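PDB 4YHC: sterol regulatory element-binding protein cleavage-activating protein from Schizosaccharomyces pombe, which escorts the membrane-bound transcription factor precursor Sre1 to proteolytic processing when sterol or oxygen is low, and is represented here by its WD40 domain. Local coordinates for residues S191-E194 against S195-T199; M246-L249 against K250-E253. The protein carries 9 engineered substitutions. All blocks are in the same frame, centred on the assembly; numbering follows the deposited sequence. Where two conformers were deposited one is given.

Contact 1: S191-E194 against S195-T199; sequences SLTE and SGEVT. Engineered in segment 191-194: Ser191 (natural residue Cys).
Ser195 and Thr193 stand two places apart within one tight turn, and their side chains approach each other on one side of it. The first torsion of Thr193 (chi1 54°) sets OG1 between the backbone N and the carbonyl carbon, near both Ser195 OG and Glu197 O; either bond would be weak and neither is settled, the serine oxygen being insecurely placed. Ser195 is exposed, and its N makes a weak bond to Ser173 OG. Gly196 closes the type I turn begun at Thr193, its N bonding to Thr193 O at 2.8 Å from above the carbonyl plane. Its phi of 87° would press any CB against the preceding carbonyl, so glycine fits naturally. Glu197 then returns its own carbonyl: Thr193 N meets Glu197 O at 3.0 Å, almost in line with the C=O. Together the two bonds define a type I turn with a G1 beta bulge, a classic 3:5 hairpin. Leu192 CD1 rests 3.6 Å from the same Glu197 O, while the glutamate side chain lies against Ile212. Val198 pairs with Leu192 at a non-hydrogen-bonded site, both branched aliphatics turning to one face, and Val198 CA approaches Ser191 O at 3.2 Å in a CA-H...O contact. Thr199 completes a hydrogen-bonded pair with the engineered Ser191: Ser191 N to Thr199 O is 2.9 Å, and Thr199 N answers to Ser191 O. A water bridges Ser191 OG and Thr199 O, donating to the carbonyl at 2.8 Å, a bridge that belongs to the engineered hydroxyl. Gly196 O is taken by Lys224 NZ. The hairpin joining the second and third strands of this WD40 blade is therefore closed chiefly by main-chain bonds, and the positive phi of Gly196 lets the chain bulge.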
# COMPACT_ATOMS: atom_id res chain seq x y z
N SER A 191 -10.63 7.71 9.70
CA SER A 191 -11.62 6.65 9.59
C SER A 191 -12.86 7.09 8.81
O SER A 191 -13.44 8.11 9.06
CB SER A 191 -12.00 6.12 10.98
OG SER A 191 -10.86 5.90 11.80
N LEU A 192 -13.23 6.32 7.83
CA LEU A 192 -14.44 6.58 7.07
C LEU A 192 -15.47 5.69 7.70
O LEU A 192 -15.26 4.46 7.80
CB LEU A 192 -14.25 6.20 5.59
CG LEU A 192 -15.55 6.20 4.72
CD1 LEU A 192 -16.14 7.59 4.73
CD2 LEU A 192 -15.18 5.80 3.31
N THR A 193 -16.55 6.29 8.22
CA THR A 193 -17.63 5.49 8.86
C THR A 193 -18.85 5.36 7.95
O THR A 193 -18.97 6.10 6.99
CB THR A 193 -18.11 6.12 10.17
OG1 THR A 193 -18.47 7.46 9.90
CG2 THR A 193 -17.02 6.18 11.19
N GLU A 194 -19.69 4.39 8.26
CA GLU A 194 -20.99 4.19 7.54
C GLU A 194 -21.88 5.42 7.45
O GLU A 194 -22.69 5.50 6.55
CB GLU A 194 -21.77 3.05 8.14
CG GLU A 194 -21.11 1.69 7.95
CD GLU A 194 -21.94 0.54 8.52
OE1 GLU A 194 -23.11 0.77 8.93
OE2 GLU A 194 -21.42 -0.61 8.57
N SER A 195 -21.71 6.36 8.36
CA SER A 195 -22.35 7.67 8.31
C SER A 195 -21.93 8.53 7.16
O SER A 195 -22.53 9.58 6.96
CB SER A 195 -21.97 8.47 9.55
OG SER A 195 -21.68 7.59 10.62
N GLY A 196 -20.84 8.17 6.48
CA GLY A 196 -20.31 9.05 5.46
C GLY A 196 -19.34 10.09 5.96
O GLY A 196 -18.75 10.82 5.16
N GLU A 197 -19.12 10.15 7.27
CA GLU A 197 -18.13 11.10 7.83
C GLU A 197 -16.72 10.51 7.78
O GLU A 197 -16.50 9.31 7.92
CB GLU A 197 -18.49 11.43 9.28
CG GLU A 197 -19.92 11.95 9.48
CD GLU A 197 -20.41 11.92 10.94
OE1 GLU A 197 -20.85 10.85 11.47
OE2 GLU A 197 -20.37 12.99 11.56
N VAL A 198 -15.74 11.37 7.60
CA VAL A 198 -14.38 10.96 7.90
C VAL A 198 -13.92 11.70 9.16
O VAL A 198 -13.95 12.93 9.23
CB VAL A 198 -13.39 10.97 6.68
CG1 VAL A 198 -13.87 11.81 5.55
CG2 VAL A 198 -12.01 11.38 7.09
N THR A 199 -13.56 10.92 10.17
CA THR A 199 -13.05 11.45 11.41
C THR A 199 -11.53 11.24 11.43
O THR A 199 -11.02 10.13 11.23
CB THR A 199 -13.65 10.74 12.65
OG1 THR A 199 -15.04 10.99 12.69
CG2 THR A 199 -13.04 11.27 13.94
O HOH W 1 -10.26 8.13 13.06

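Contact 2: M246-L249 against K250-E253; sequences MIDL and KNDE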
# COMPACT_ATOMS: atom_id res chain seq x y z
N MET A 246 -9.11 16.15 -2.58
CA MET A 246 -7.74 16.07 -2.13
C MET A 246 -7.61 17.16 -1.06
O MET A 246 -7.80 18.33 -1.35
CB MET A 246 -6.76 16.24 -3.26
CG MET A 246 -5.29 16.15 -2.75
SD MET A 246 -4.11 16.18 -4.05
CE MET A 246 -3.94 17.97 -4.15
N ILE A 247 -7.40 16.74 0.19
CA ILE A 247 -7.50 17.61 1.33
C ILE A 247 -6.14 17.75 2.06
O ILE A 247 -5.45 16.75 2.29
CB ILE A 247 -8.52 17.03 2.26
CG1 ILE A 247 -9.90 16.95 1.58
CG2 ILE A 247 -8.54 17.76 3.57
CD1 ILE A 247 -10.90 16.16 2.35
N ASP A 248 -5.75 18.98 2.35
CA ASP A 248 -4.55 19.30 3.17
C ASP A 248 -4.90 19.16 4.63
O ASP A 248 -5.70 19.92 5.21
CB ASP A 248 -4.07 20.71 2.87
CG ASP A 248 -2.96 21.21 3.86
OD1 ASP A 248 -2.30 20.41 4.64
OD2 ASP A 248 -2.77 22.46 3.80
N LEU A 249 -4.32 18.18 5.28
CA LEU A 249 -4.71 17.94 6.67
C LEU A 249 -3.97 18.89 7.64
O LEU A 249 -4.29 18.96 8.80
CB LEU A 249 -4.36 16.50 7.01
CG LEU A 249 -5.24 15.28 6.87
CD1 LEU A 249 -6.62 15.52 6.33
CD2 LEU A 249 -4.53 14.12 6.22
N LYS A 250 -2.89 19.51 7.19
CA LYS A 250 -2.11 20.38 8.09
C LYS A 250 -2.89 21.68 8.32
O LYS A 250 -3.26 22.02 9.46
CB LYS A 250 -0.76 20.66 7.50
CG LYS A 250 0.11 21.62 8.32
CD LYS A 250 1.40 21.92 7.56
CE LYS A 250 2.34 22.77 8.41
NZ LYS A 250 1.71 24.10 8.69
N ASN A 251 -3.19 22.36 7.22
CA ASN A 251 -3.95 23.62 7.27
C ASN A 251 -5.47 23.46 7.05
O ASN A 251 -6.15 24.42 6.92
CB ASN A 251 -3.35 24.56 6.22
CG ASN A 251 -1.86 24.75 6.42
OD1 ASN A 251 -1.44 25.08 7.51
ND2 ASN A 251 -1.05 24.48 5.38
N ASP A 252 -5.98 22.23 7.09
CA ASP A 252 -7.42 21.89 6.83
C ASP A 252 -8.03 22.68 5.66
O ASP A 252 -8.77 23.64 5.87
CB ASP A 252 -8.29 22.00 8.09
CG ASP A 252 -9.43 20.95 8.12
OD1 ASP A 252 -9.60 20.22 7.13
OD2 ASP A 252 -10.17 20.85 9.14
N GLU A 253 -7.92 22.08 4.47
CA GLU A 253 -8.16 22.88 3.29
C GLU A 253 -8.35 21.97 2.09
O GLU A 253 -7.51 21.12 1.81
CB GLU A 253 -6.99 23.82 3.05
CG GLU A 253 -7.26 24.89 2.01
CD GLU A 253 -7.11 26.29 2.58
OE1 GLU A 253 -7.05 27.25 1.79
OE2 GLU A 253 -7.05 26.42 3.82
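Asp248 OD1 accepts the backbone N of Lys250 at 2.8 Å, the donor standing well above the carboxylate plane; this side-chain bond to the residue two places on is an Asx turn. A second short bond, Asp248 N to Glu253 O at 2.8 Å, clamps the start of the loop to its end, and the return bond from Glu253 N to Asp248 O is weak. Asn251 adds weak bonds: its N lies 3.4 Å from Asp248 OD1 and is as far from OD2, while its ND2 comes to Asp248 OD2 at 3.1 Å with amide and carboxylate planes nearly perpendicular. The aspartate reaches all of these because CG lies anti to the backbone N (chi1 170°), over the loop. Asn316 ND2 holds OD1 as well, and Gln320 NE2 holds OD2, so the ring of donors probably favours the ionised form. A leucine in its place would probably leave Lys250 N and the amides of Asn316 and Gln320 without their acceptor, freeing the loop to shift. Lys250 suits the open side: its long chain runs out to Trp318, with NZ bonded to the carbonyl O and a cation-pi contact to the ring, and Asn251 ND2 shares that carbonyl. Further in, Ile247 CG2 packs 3.9 Å from Glu253 O. Met246 settles among Phe237, Phe258 and Phe339, and Leu249 rests on Leu236. Strand 243-248 runs between 235-239 and the edge strand 253-259, to which the loop leads, with Asn316 of strand 311-317 reaching the Asp248 carboxylate at the loop's base.

Contacts 1 and 2 close hairpins in consecutive four-stranded blades of the WD40 propeller, with centres about 17 Å apart and nearest atoms about 6 Å apart, so they do not touch. Contact 1 joins the second and third strands of the sheet 175-212; contact 2 joins the third and fourth of the sheet 226-259. Both are partly buried: Glu194 and Ser195 are exposed in contact 1, Asp252 and Glu253 in contact 2, while Leu249 stays buried. The chemistry differs with the loop: the tight turn of 191-199 is shaped by backbone bonds and a glycine, whereas the loop 249-252 is organised round one carboxylate, whose extra partners come from the next sheet and the segment beyond it.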